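Local coordinates for protein DNA-(apurinic or apyrimidinic site) lyase (PDB 6WCD) that acts in DNA base excision repair as a weak AP endonuclease and a 3'-5' exonuclease that uses magnesium or manganese ions, at residues Asn9-Thr14 and Ile30-Thr35. Numbering follows the deposited sequence.
Sequences NGIRAT and ICLQET. With MG (magnesium ion), chain B; BU1 (1,4-butanediol), chain F.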
loop_
_atom_site.group_PDB
_atom_site.type_symbol
_atom_site.label_atom_id
_atom_site.label_comp_id
_atom_site.label_asym_id
_atom_site.label_seq_id
_atom_site.Cartn_x
_atom_site.Cartn_y
_atom_site.Cartn_z
ATOM N N ASN A 9 3.778 -9.731 -6.543
ATOM C CA ASN A 9 4.981 -10.238 -7.209
ATOM C C ASN A 9 4.792 -10.353 -8.715
ATOM O O ASN A 9 5.264 -11.304 -9.350
ATOM C CB ASN A 9 5.453 -11.587 -6.619
ATOM C CG ASN A 9 6.913 -11.874 -6.949
ATOM O OD1 ASN A 9 7.774 -10.993 -6.877
ATOM N ND2 ASN A 9 7.199 -13.093 -7.337
ATOM N N GLY A 10 4.121 -9.342 -9.265
ATOM C CA GLY A 10 3.856 -9.303 -10.690
ATOM C C GLY A 10 2.398 -9.714 -10.981
ATOM O O GLY A 10 2.029 -10.878 -10.786
ATOM N N ILE A 11 1.580 -8.795 -11.483
ATOM C CA ILE A 11 0.200 -9.139 -11.838
ATOM C C ILE A 11 0.149 -10.277 -12.834
ATOM O O ILE A 11 -0.585 -11.255 -12.666
ATOM C CB ILE A 11 -0.546 -7.919 -12.371
ATOM C CG1 ILE A 11 -0.812 -6.923 -11.250
ATOM C CG2 ILE A 11 -1.875 -8.314 -13.019
ATOM C CD1 ILE A 11 -1.402 -5.590 -11.730
ATOM N N ARG A 12 0.907 -10.175 -13.914
ATOM C CA ARG A 12 0.929 -11.215 -14.943
ATOM C C ARG A 12 1.438 -12.549 -14.401
ATOM O O ARG A 12 0.960 -13.611 -14.818
ATOM C CB ARG A 12 1.776 -10.760 -16.122
ATOM C CG ARG A 12 1.129 -9.657 -16.992
ATOM C CD ARG A 12 0.001 -10.234 -17.739
ATOM N NE ARG A 12 -0.576 -9.323 -18.730
ATOM C CZ ARG A 12 -1.371 -9.753 -19.686
ATOM N NH1 ARG A 12 -1.685 -11.047 -19.777
ATOM N NH2 ARG A 12 -1.805 -8.907 -20.632
ATOM N N ALA A 13 2.411 -12.515 -13.475
ATOM C CA ALA A 13 3.063 -13.728 -12.989
ATOM C C ALA A 13 2.134 -14.622 -12.154
ATOM O O ALA A 13 2.460 -15.799 -11.943
ATOM C CB ALA A 13 4.280 -13.302 -12.186
ATOM N N THR A 14 1.001 -14.121 -11.704
ATOM C CA THR A 14 0.045 -14.990 -11.022
ATOM C C THR A 14 -0.561 -16.036 -11.944
ATOM O O THR A 14 -1.038 -17.067 -11.466
ATOM C CB THR A 14 -1.102 -14.196 -10.404
ATOM O OG1 THR A 14 -1.843 -13.512 -11.450
ATOM C CG2 THR A 14 -0.606 -13.204 -9.409
ATOM N N ILE A 30 -8.800 -2.625 -3.348
ATOM C CA ILE A 30 -7.744 -3.632 -3.396
ATOM C C ILE A 30 -6.467 -2.939 -3.817
ATOM O O ILE A 30 -6.383 -2.390 -4.931
ATOM C CB ILE A 30 -8.089 -4.802 -4.338
ATOM C CG1 ILE A 30 -9.350 -5.479 -3.831
ATOM C CG2 ILE A 30 -6.889 -5.760 -4.471
ATOM C CD1 ILE A 30 -10.007 -6.328 -4.833
ATOM N N CYS A 31 -5.458 -3.018 -2.967
ATOM C CA CYS A 31 -4.183 -2.367 -3.156
ATOM C C CYS A 31 -3.129 -3.430 -3.443
ATOM O O CYS A 31 -2.862 -4.302 -2.594
ATOM C CB CYS A 31 -3.810 -1.554 -1.936
ATOM S SG CYS A 31 -4.951 -0.173 -1.631
ATOM N N LEU A 32 -2.549 -3.356 -4.606
ATOM C CA LEU A 32 -1.504 -4.280 -5.050
ATOM C C LEU A 32 -0.168 -3.585 -5.052
ATOM O O LEU A 32 -0.043 -2.425 -5.488
ATOM C CB LEU A 32 -1.781 -4.810 -6.442
ATOM C CG LEU A 32 -3.137 -5.506 -6.615
ATOM C CD1 LEU A 32 -3.305 -6.035 -8.030
ATOM C CD2 LEU A 32 -3.360 -6.598 -5.626
ATOM N N GLN A 33 0.845 -4.312 -4.592
ATOM C CA GLN A 33 2.227 -3.859 -4.710
ATOM C C GLN A 33 3.053 -4.786 -5.592
ATOM O O GLN A 33 2.791 -5.971 -5.727
ATOM C CB GLN A 33 2.895 -3.734 -3.334
ATOM C CG GLN A 33 2.111 -2.844 -2.401
ATOM C CD GLN A 33 1.066 -3.584 -1.628
ATOM O OE1 GLN A 33 1.266 -4.727 -1.221
ATOM N NE2 GLN A 33 -0.032 -2.921 -1.381
ATOM N N GLU A 34 4.083 -4.187 -6.185
ATOM C CA GLU A 34 4.956 -4.829 -7.166
ATOM C C GLU A 34 4.083 -5.419 -8.279
ATOM O O GLU A 34 4.088 -6.618 -8.578
ATOM C CB GLU A 34 5.902 -5.876 -6.535
ATOM C CG GLU A 34 7.067 -6.101 -7.472
ATOM C CD GLU A 34 7.995 -7.199 -7.083
ATOM O OE1 GLU A 34 7.621 -8.096 -6.298
ATOM O OE2 GLU A 34 9.159 -7.159 -7.628
ATOM N N THR A 35 3.366 -4.519 -8.950
ATOM C CA THR A 35 2.561 -4.904 -10.108
ATOM C C THR A 35 3.433 -5.395 -11.254
ATOM O O THR A 35 2.981 -6.232 -12.053
ATOM C CB THR A 35 1.746 -3.741 -10.630
ATOM O OG1 THR A 35 2.689 -2.763 -11.064
ATOM C CG2 THR A 35 0.840 -3.173 -9.559
HETATM MG MG MG B . 8.623 -9.667 -5.493
HETATM C C1 BU1 F . 5.392 -11.682 -17.152
HETATM C C2 BU1 F . 4.835 -12.922 -16.423
HETATM C C3 BU1 F . 5.919 -13.503 -15.513
HETATM C C4 BU1 F . 5.766 -15.018 -15.347
HETATM O O5 BU1 F . 4.417 -10.970 -17.901
HETATM O O6 BU1 F . 6.427 -15.451 -14.176
HETATM O O HOH W 1 2.709 -7.781 -14.423
HETATM O O HOH W 2 10.239 -9.337 -6.843
HETATM O O HOH W 3 7.074 -10.034 -4.155
HETATM O O HOH W 4 9.691 -11.202 -4.602
HETATM O O HOH W 5 9.441 -8.312 -4.147
#
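N9 and E34 run side by side and put one oxygen each on the same magnesium ion: OD1 of N9 lies 2.1 Å from the metal and OE1 of E34 2.0 Å, with four waters completing six ligands. Both side chains leave the backbone alike, CG anti to N (chi1 -160° in N9, -159° in E34), and E34 then stretches straight out to the ion. Their amide and carboxylate planes are turned 49° apart; OD1 of N9 and OE1 of E34 lie 3.0 Å apart without a hydrogen bond, as two ligands of one ion can. E34 OE2 accepts a bond of 2.6 Å from a metal-bound water, which, with the OE1-metal bond, probably holds the carboxylate's rotation. Next to the site, two backbone bonds tie the segments, G10 N to E34 O at 2.8 Å and the straighter I11 N to T35 O at 3.0 Å. I11 lies alongside T35, its CD1 3.8 Å from T35 CB, while CG1 meets L32 CD1. With an alanine in place of I11, CG1 and CD1 are gone, and T35 CB and L32 CD1 would probably lose their apolar neighbour. This is the magnesium site of the catalytic domain, which has the DNase I-like fold of the AP/ExoA family, with Y142 beside E34 and D299 beside N9. Residues 9-14 lead from strand 2-7 toward helix 18-25, I11 also touching helix 44-47; E34 sits just past strand 29-33, which lies between strands 2-7 and 68-72.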